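Local coordinates for protein putative oxidoreductase FAD-binding subunit (Sulfolobus tokodaii, PDB 4ZOH) that probably serves as the FAD-binding subunit of a molybdopterin-dependent dehydrogenase, holding the flavin cofactor through which electrons would pass, at residues G137-N142 with P157-T162; F146-D149 with P153-N156; E170-S175 with I202-I207. One frame throughout, in Å; residues are numbered along the deposited sequence.

Along the chain, strand 137-142 opens the loop that interaction 1 closes at 157-162. Nested inside that loop, interaction 2 closes a much shorter one, in which 146-149 turns back on 153-156. The two contacts touch: Phe146 packs on Val141 and Val161, which ties the nested reversal to the antiparallel sheet of the FAD-binding domain beside the cofactor, and Arg139 meets Asp154. Interaction 3 follows in series. Strand 160-167 is succeeded by strand 173-179, and the contact of 170-175 with 202-207 closes a loop holding strand 189-198, which lies between strands 173-179 and 201-210 in a second antiparallel sheet. Its centre lies about 29 Å from that of interaction 1, and the nearest atoms are about 10 Å apart.

Interaction 1 of 3, residues G137-N142 with P157-T162; sequences GDRVVN and PGELVT. With FAD (flavin-adenine dinucleotide), chain H.
Arg139, in strand 137-142, and Glu159, just before strand 160-167, belong to chain segments separated by strand 129-134, which pairs antiparallel with both strands, so the two segments share no backbone bonds and meet through side chains. The Glu159 chain is extended beyond CG (chi2 176°). Arg139 is bent at chi2 and chi3 and crosses it at about a right angle. NH1 meets both carboxylate oxygens. Its salt bridge to Glu159 OE1 is short, 2.7 Å from Arg139 NH1, but the N-H points poorly at that oxygen. Toward Glu159 OE2 the N-H of Arg139 NH1 is almost straight (177°), yet the distance is 3.3 Å, so each bond is weak by itself. The guanidinium and carboxylate planes lie only 19° apart, with the carboxylate at the guanidinium edge. Asp154 lies at Arg139 NH2, modelled implausibly close, so the details of that pair are doubtful. Beside these charges the backbone of Val161 hydrogen-bonds the adenine of FAD. Its carbonyl O takes a well-directed bond from FAD N6A at 3.0 Å, and Val161 N gives a weaker one to FAD N1A. An amino donor next to a ring acceptor is what adenine offers, so Val161 probably recognises the base. At the surface, two oxygens grip one arginine nitrogen, and because Glu159 OE1 also accepts the backbone N-H of Asn156, the carboxylate is likely to be restrained from turning.

Interaction 2 of 3, residues F146-D149 with P153-N156; sequences FAKD and PDLN
Phe146 packs its ring against Pro153, Asp154 and Leu155. From CB, which packs against Val141, the side chain leaves with CG anti to the backbone N (chi1 177°), and this carries the ring along the returning chain. CD1 lies near the backbone of Asp154, whose N sits 3.8 Å above the ring plane, displaced toward the rim. Next, Phe146 CE1 meets Leu155 CG at 3.8 Å. At the tip, Phe146 CZ touches Pro153 CB at 3.7 Å, and CE2 stays near the same carbon. The backbone adds a weak bond from Asp154 N to Phe146 O, 2.9 Å long, and the CA-H of Pro153 points at that same oxygen. Ala147 and Asp154 are each the centre of an inverse gamma turn, which makes the reversal compact. The aliphatic part of Lys148 crosses Asp154 obliquely, with Lys148 CD 3.7 Å from Asp154 CA. Phe146, at the end of helix 143-146, also packs against Val130 and Ile132 of strand 129-134, Val161 of strand 160-167 and Ile110 of helix 106-112, while Leu155 reaches the bound FAD.

Interaction 3 of 3, residues E170-S175 with I202-I207; sequences EGYKFS and IEDVRI
Tyr172 sends its hydroxyl to the carboxylate of Asp204, giving a very short hydrogen bond of 2.5 Å from Tyr172 OH to Asp204 OD2. The oxygen lies at the edge of the phenol ring and in its plane, while the carboxylate itself stands nearly perpendicular to the ring (85°). Asp204 holds CG anti to its own backbone N (chi1 -173°), which presents OD2 to two donors at once. The second is Arg206 NE, 2.9 Å from Asp204 OD2 in a nearly straight salt bridge (175°), approaching on the syn side and somewhat out of the carboxylate plane. One oxygen thus receives a hydroxyl and a guanidinium N-H, a setting likely to favour the charged carboxylate. Replacing Asp204 with an alanine would probably leave both the Tyr172 hydroxyl and the NE of Arg206 without this shared acceptor, and the phenol freer to shift. Arg206 NH1 bonds Asp127 OD2 and Ala125 O, the latter at the end of helix 119-125. Tyr172 also meets Phe169 edge-to-face and touches Leu194 and Lys196 of strand 189-198. The contact therefore joins segment 170-175 to strand 201-210 past the intervening strand 189-198, while Val205, pointing away from 170-175, packs on Leu226 of helix 220-226.

Interaction 1 of 3, residues G137-N142 with P157-T162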
# COMPACT_ATOMS: atom_id res chain seq x y z
N GLY B 137 25.77 -37.72 -34.38
CA GLY B 137 24.70 -38.52 -35.07
C GLY B 137 23.72 -39.17 -34.08
O GLY B 137 23.61 -38.72 -32.93
N ASP B 138 23.02 -40.24 -34.50
CA ASP B 138 22.03 -40.96 -33.66
C ASP B 138 22.39 -42.37 -33.19
O ASP B 138 22.90 -43.16 -33.96
CB ASP B 138 20.70 -41.02 -34.40
CG ASP B 138 20.18 -39.65 -34.80
OD1 ASP B 138 20.54 -38.66 -34.14
OD2 ASP B 138 19.39 -39.54 -35.77
N ARG B 139 22.11 -42.70 -31.93
CA ARG B 139 22.19 -44.08 -31.38
C ARG B 139 20.78 -44.53 -30.93
O ARG B 139 20.10 -43.81 -30.16
CB ARG B 139 23.09 -44.19 -30.14
CG ARG B 139 24.01 -43.00 -29.89
CD ARG B 139 24.25 -42.73 -28.41
NE ARG B 139 24.00 -43.90 -27.60
CZ ARG B 139 24.00 -43.95 -26.27
NH1 ARG B 139 24.24 -42.88 -25.53
NH2 ARG B 139 23.75 -45.11 -25.66
N VAL B 140 20.35 -45.70 -31.38
CA VAL B 140 19.05 -46.27 -30.98
C VAL B 140 19.38 -47.39 -30.02
O VAL B 140 20.24 -48.21 -30.29
CB VAL B 140 18.16 -46.70 -32.19
CG1 VAL B 140 16.76 -47.10 -31.74
CG2 VAL B 140 18.03 -45.59 -33.19
N VAL B 141 18.77 -47.35 -28.84
CA VAL B 141 19.00 -48.38 -27.83
C VAL B 141 17.64 -48.90 -27.36
O VAL B 141 16.61 -48.28 -27.62
CB VAL B 141 19.87 -47.89 -26.65
CG1 VAL B 141 21.28 -47.51 -27.10
CG2 VAL B 141 19.19 -46.73 -25.93
N ASN B 142 17.65 -50.04 -26.69
CA ASN B 142 16.44 -50.65 -26.13
C ASN B 142 16.11 -49.97 -24.83
O ASN B 142 17.06 -49.68 -24.04
CB ASN B 142 16.68 -52.15 -25.85
CG ASN B 142 16.74 -52.97 -27.11
OD1 ASN B 142 15.83 -52.90 -27.95
ND2 ASN B 142 17.81 -53.72 -27.26
N PRO B 157 27.26 -36.56 -21.62
CA PRO B 157 27.28 -35.12 -21.87
C PRO B 157 27.36 -34.90 -23.37
O PRO B 157 28.07 -35.64 -24.06
CB PRO B 157 28.56 -34.68 -21.16
CG PRO B 157 28.74 -35.71 -20.07
CD PRO B 157 28.39 -36.99 -20.77
N GLY B 158 26.57 -33.96 -23.89
CA GLY B 158 26.43 -33.79 -25.32
C GLY B 158 25.18 -34.41 -25.96
O GLY B 158 24.84 -34.11 -27.14
N GLU B 159 24.46 -35.29 -25.26
CA GLU B 159 23.32 -35.91 -26.00
C GLU B 159 21.92 -35.72 -25.46
O GLU B 159 21.73 -35.59 -24.27
CB GLU B 159 23.59 -37.38 -26.34
CG GLU B 159 24.55 -38.07 -25.40
CD GLU B 159 24.72 -39.54 -25.69
OE1 GLU B 159 24.65 -40.32 -24.72
OE2 GLU B 159 24.92 -39.90 -26.89
N LEU B 160 20.94 -35.73 -26.35
CA LEU B 160 19.56 -35.66 -25.99
C LEU B 160 18.74 -36.81 -26.58
O LEU B 160 18.86 -37.11 -27.75
CB LEU B 160 18.95 -34.34 -26.51
CG LEU B 160 19.54 -33.03 -25.91
CD1 LEU B 160 19.04 -31.84 -26.71
CD2 LEU B 160 19.25 -32.87 -24.42
N VAL B 161 17.82 -37.35 -25.79
CA VAL B 161 16.69 -38.08 -26.36
C VAL B 161 15.91 -37.25 -27.38
O VAL B 161 15.42 -36.14 -27.08
CB VAL B 161 15.77 -38.56 -25.23
CG1 VAL B 161 14.58 -39.37 -25.78
CG2 VAL B 161 16.58 -39.35 -24.22
N THR B 162 15.74 -37.79 -28.58
CA THR B 162 14.96 -37.06 -29.54
C THR B 162 13.67 -37.77 -29.91
O THR B 162 12.71 -37.11 -30.45
CB THR B 162 15.76 -36.76 -30.83
OG1 THR B 162 16.40 -37.96 -31.30
CG2 THR B 162 16.82 -35.72 -30.56
PA FAD H . 12.15 -31.71 -17.34
O1A FAD H . 11.77 -31.46 -15.92
O2A FAD H . 12.29 -30.61 -18.31
O5B FAD H . 13.51 -32.48 -17.38
C5B FAD H . 13.73 -33.62 -16.50
C4B FAD H . 15.23 -34.20 -16.74
O4B FAD H . 15.46 -34.60 -18.15
C3B FAD H . 16.22 -33.07 -16.50
O3B FAD H . 17.36 -33.60 -15.87
C2B FAD H . 16.52 -32.49 -17.91
O2B FAD H . 17.80 -31.86 -18.02
C1B FAD H . 16.53 -33.72 -18.75
N9A FAD H . 15.91 -33.73 -20.07
C8A FAD H . 14.72 -33.27 -20.44
N7A FAD H . 14.50 -33.57 -21.74
C5A FAD H . 15.58 -34.26 -22.18
C6A FAD H . 15.94 -34.85 -23.41
N6A FAD H . 15.07 -34.78 -24.41
N1A FAD H . 17.13 -35.46 -23.53
C2A FAD H . 17.98 -35.60 -22.48
N3A FAD H . 17.68 -35.04 -21.31
C4A FAD H . 16.48 -34.37 -21.12
N1 FAD H . 5.47 -38.36 -13.39
C2 FAD H . 4.93 -39.64 -13.43
O2 FAD H . 5.46 -40.49 -14.12
N3 FAD H . 3.80 -39.96 -12.73
C4 FAD H . 3.20 -39.03 -11.94
O4 FAD H . 2.16 -39.35 -11.36
C4X FAD H . 3.76 -37.74 -11.86
N5 FAD H . 3.14 -36.79 -11.07
C5X FAD H . 3.73 -35.50 -10.98
C6 FAD H . 3.13 -34.57 -10.12
C7 FAD H . 3.66 -33.28 -10.03
C7M FAD H . 2.94 -32.30 -9.07
C8 FAD H . 4.81 -32.93 -10.76
C8M FAD H . 5.47 -31.52 -10.69
C9 FAD H . 5.44 -33.88 -11.59
C9A FAD H . 4.89 -35.15 -11.71
N10 FAD H . 5.48 -36.14 -12.52
C10 FAD H . 4.89 -37.41 -12.58
C1' FAD H . 6.69 -35.88 -13.30
C2' FAD H . 6.34 -35.31 -14.69
O2' FAD H . 5.81 -36.38 -15.49
C3' FAD H . 7.56 -34.63 -15.38
O3' FAD H . 7.01 -33.87 -16.46
C4' FAD H . 8.58 -35.61 -15.93
O4' FAD H . 8.96 -36.50 -14.88
C5' FAD H . 9.82 -34.90 -16.50
O5' FAD H . 9.46 -34.48 -17.84
P FAD H . 9.65 -32.97 -18.27
O1P FAD H . 9.45 -32.89 -19.74
O2P FAD H . 8.82 -32.08 -17.42
O3P FAD H . 11.19 -32.85 -17.95

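Interaction 2 of 3, residues F146-D149 with P153-N156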
# COMPACT_ATOMS: atom_id res chain seq x y z
N PHE B 146 18.61 -48.52 -21.73
CA PHE B 146 18.66 -47.07 -21.51
C PHE B 146 18.51 -46.75 -20.01
O PHE B 146 19.21 -45.88 -19.45
CB PHE B 146 17.61 -46.38 -22.36
CG PHE B 146 17.53 -44.91 -22.15
CD1 PHE B 146 18.46 -44.05 -22.75
CD2 PHE B 146 16.49 -44.35 -21.39
CE1 PHE B 146 18.39 -42.67 -22.56
CE2 PHE B 146 16.42 -42.98 -21.20
CZ PHE B 146 17.35 -42.14 -21.80
N ALA B 147 17.65 -47.52 -19.35
CA ALA B 147 17.37 -47.31 -17.96
C ALA B 147 18.39 -48.00 -17.06
O ALA B 147 18.12 -49.01 -16.43
CB ALA B 147 15.92 -47.69 -17.63
N LYS B 148 19.58 -47.41 -17.00
CA LYS B 148 20.70 -47.99 -16.23
C LYS B 148 20.44 -48.17 -14.73
O LYS B 148 20.93 -49.13 -14.15
CB LYS B 148 21.96 -47.18 -16.47
CG LYS B 148 22.46 -47.21 -17.92
CD LYS B 148 23.68 -46.30 -18.16
CE LYS B 148 24.84 -46.51 -17.19
NZ LYS B 148 25.42 -45.21 -16.74
N ASP B 149 19.70 -47.27 -14.08
CA ASP B 149 19.41 -47.39 -12.62
C ASP B 149 18.42 -46.25 -12.28
O ASP B 149 18.19 -45.39 -13.12
CB ASP B 149 20.72 -47.29 -11.80
CG ASP B 149 20.61 -47.82 -10.35
OD1 ASP B 149 19.55 -48.18 -9.80
OD2 ASP B 149 21.65 -47.80 -9.71
N PRO B 153 19.90 -42.49 -16.59
CA PRO B 153 19.72 -42.81 -18.01
C PRO B 153 21.06 -43.04 -18.69
O PRO B 153 22.08 -42.65 -18.15
CB PRO B 153 19.07 -41.54 -18.57
CG PRO B 153 19.66 -40.45 -17.73
CD PRO B 153 19.74 -41.04 -16.34
N ASP B 154 21.04 -43.68 -19.85
CA ASP B 154 22.24 -43.95 -20.66
C ASP B 154 22.42 -42.78 -21.60
O ASP B 154 22.12 -42.85 -22.82
CB ASP B 154 22.09 -45.28 -21.44
CG ASP B 154 23.14 -45.46 -22.54
OD1 ASP B 154 24.34 -45.21 -22.27
OD2 ASP B 154 22.77 -45.84 -23.67
N LEU B 155 22.90 -41.69 -21.01
CA LEU B 155 23.06 -40.43 -21.72
C LEU B 155 24.38 -39.85 -21.34
O LEU B 155 24.75 -39.81 -20.18
CB LEU B 155 21.95 -39.43 -21.33
CG LEU B 155 20.59 -39.61 -22.02
CD1 LEU B 155 19.54 -38.76 -21.32
CD2 LEU B 155 20.63 -39.33 -23.51
N ASN B 156 25.11 -39.42 -22.34
CA ASN B 156 26.42 -38.81 -22.12
C ASN B 156 26.32 -37.29 -22.24
O ASN B 156 25.41 -36.79 -22.91
CB ASN B 156 27.44 -39.36 -23.12
CG ASN B 156 27.57 -40.86 -23.02
OD1 ASN B 156 26.96 -41.59 -23.80
ND2 ASN B 156 28.33 -41.32 -22.03

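Interaction 3 of 3, residues E170-S175 with I202-I207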
# COMPACT_ATOMS: atom_id res chain seq x y z
N GLU B 170 -1.52 -53.39 -32.94
CA GLU B 170 -2.91 -53.42 -33.44
C GLU B 170 -3.64 -54.71 -33.04
O GLU B 170 -3.05 -55.77 -33.04
CB GLU B 170 -2.93 -53.27 -34.96
CG GLU B 170 -2.65 -51.84 -35.40
CD GLU B 170 -2.34 -51.72 -36.88
OE1 GLU B 170 -3.08 -52.34 -37.68
OE2 GLU B 170 -1.35 -51.02 -37.24
N GLY B 171 -4.93 -54.59 -32.73
CA GLY B 171 -5.71 -55.69 -32.15
C GLY B 171 -5.33 -56.16 -30.72
O GLY B 171 -5.96 -57.11 -30.19
N TYR B 172 -4.32 -55.52 -30.09
CA TYR B 172 -3.96 -55.89 -28.73
C TYR B 172 -4.96 -55.34 -27.75
O TYR B 172 -5.58 -54.33 -28.03
CB TYR B 172 -2.59 -55.41 -28.34
CG TYR B 172 -1.48 -56.30 -28.74
CD1 TYR B 172 -1.19 -56.51 -30.09
CD2 TYR B 172 -0.67 -56.88 -27.77
CE1 TYR B 172 -0.11 -57.31 -30.46
CE2 TYR B 172 0.42 -57.63 -28.11
CZ TYR B 172 0.68 -57.87 -29.46
OH TYR B 172 1.76 -58.68 -29.81
N LYS B 173 -5.10 -56.02 -26.61
CA LYS B 173 -5.90 -55.52 -25.49
C LYS B 173 -4.90 -54.98 -24.46
O LYS B 173 -3.76 -55.37 -24.50
CB LYS B 173 -6.79 -56.63 -24.89
CG LYS B 173 -7.63 -57.43 -25.92
CD LYS B 173 -8.94 -56.78 -26.31
CE LYS B 173 -10.12 -57.51 -25.66
NZ LYS B 173 -11.10 -56.60 -24.97
N PHE B 174 -5.31 -54.09 -23.55
CA PHE B 174 -4.32 -53.39 -22.67
C PHE B 174 -5.03 -52.82 -21.46
O PHE B 174 -6.27 -52.65 -21.45
CB PHE B 174 -3.49 -52.30 -23.41
CG PHE B 174 -4.33 -51.27 -24.13
CD1 PHE B 174 -4.80 -50.12 -23.46
CD2 PHE B 174 -4.67 -51.46 -25.47
CE1 PHE B 174 -5.62 -49.20 -24.12
CE2 PHE B 174 -5.50 -50.53 -26.13
CZ PHE B 174 -5.98 -49.41 -25.46
N SER B 175 -4.23 -52.56 -20.43
CA SER B 175 -4.70 -51.90 -19.21
C SER B 175 -3.48 -51.33 -18.47
O SER B 175 -2.44 -51.98 -18.41
CB SER B 175 -5.43 -52.89 -18.29
OG SER B 175 -6.02 -52.19 -17.20
N ILE B 202 -3.89 -66.89 -25.41
CA ILE B 202 -3.08 -65.72 -25.24
C ILE B 202 -1.86 -65.94 -26.10
O ILE B 202 -0.90 -66.59 -25.71
CB ILE B 202 -2.80 -65.44 -23.73
CG1 ILE B 202 -4.11 -65.02 -23.03
CG2 ILE B 202 -1.77 -64.34 -23.54
CD1 ILE B 202 -3.99 -64.91 -21.52
N GLU B 203 -1.94 -65.37 -27.29
CA GLU B 203 -0.89 -65.34 -28.31
C GLU B 203 0.38 -64.52 -27.90
O GLU B 203 1.51 -64.99 -28.03
CB GLU B 203 -1.53 -64.87 -29.65
CG GLU B 203 -0.55 -64.52 -30.73
CD GLU B 203 -1.18 -64.34 -32.09
OE1 GLU B 203 -0.52 -64.75 -33.05
OE2 GLU B 203 -2.30 -63.78 -32.24
N ASP B 204 0.21 -63.30 -27.39
CA ASP B 204 1.35 -62.52 -26.82
C ASP B 204 0.87 -61.89 -25.50
O ASP B 204 -0.32 -61.61 -25.35
CB ASP B 204 1.77 -61.46 -27.83
CG ASP B 204 3.05 -60.68 -27.44
OD1 ASP B 204 3.91 -61.11 -26.62
OD2 ASP B 204 3.22 -59.61 -28.05
N VAL B 205 1.76 -61.80 -24.52
CA VAL B 205 1.43 -61.07 -23.30
C VAL B 205 2.66 -60.30 -22.80
O VAL B 205 3.76 -60.80 -22.89
CB VAL B 205 0.78 -61.95 -22.23
CG1 VAL B 205 1.73 -63.08 -21.83
CG2 VAL B 205 0.30 -61.11 -21.03
N ARG B 206 2.46 -59.05 -22.36
CA ARG B 206 3.57 -58.26 -21.80
C ARG B 206 3.12 -57.54 -20.56
O ARG B 206 2.05 -56.91 -20.55
CB ARG B 206 4.11 -57.28 -22.84
CG ARG B 206 4.63 -57.93 -24.11
CD ARG B 206 3.95 -57.27 -25.29
NE ARG B 206 4.57 -57.58 -26.56
CZ ARG B 206 5.67 -57.03 -27.06
NH1 ARG B 206 6.36 -56.09 -26.41
NH2 ARG B 206 6.11 -57.43 -28.25
N ILE B 207 3.90 -57.69 -19.50
CA ILE B 207 3.55 -57.11 -18.21
C ILE B 207 4.69 -56.26 -17.63
O ILE B 207 5.82 -56.78 -17.42
CB ILE B 207 3.09 -58.18 -17.23
CG1 ILE B 207 1.94 -58.97 -17.85
CG2 ILE B 207 2.65 -57.50 -15.95
CD1 ILE B 207 1.36 -60.08 -17.01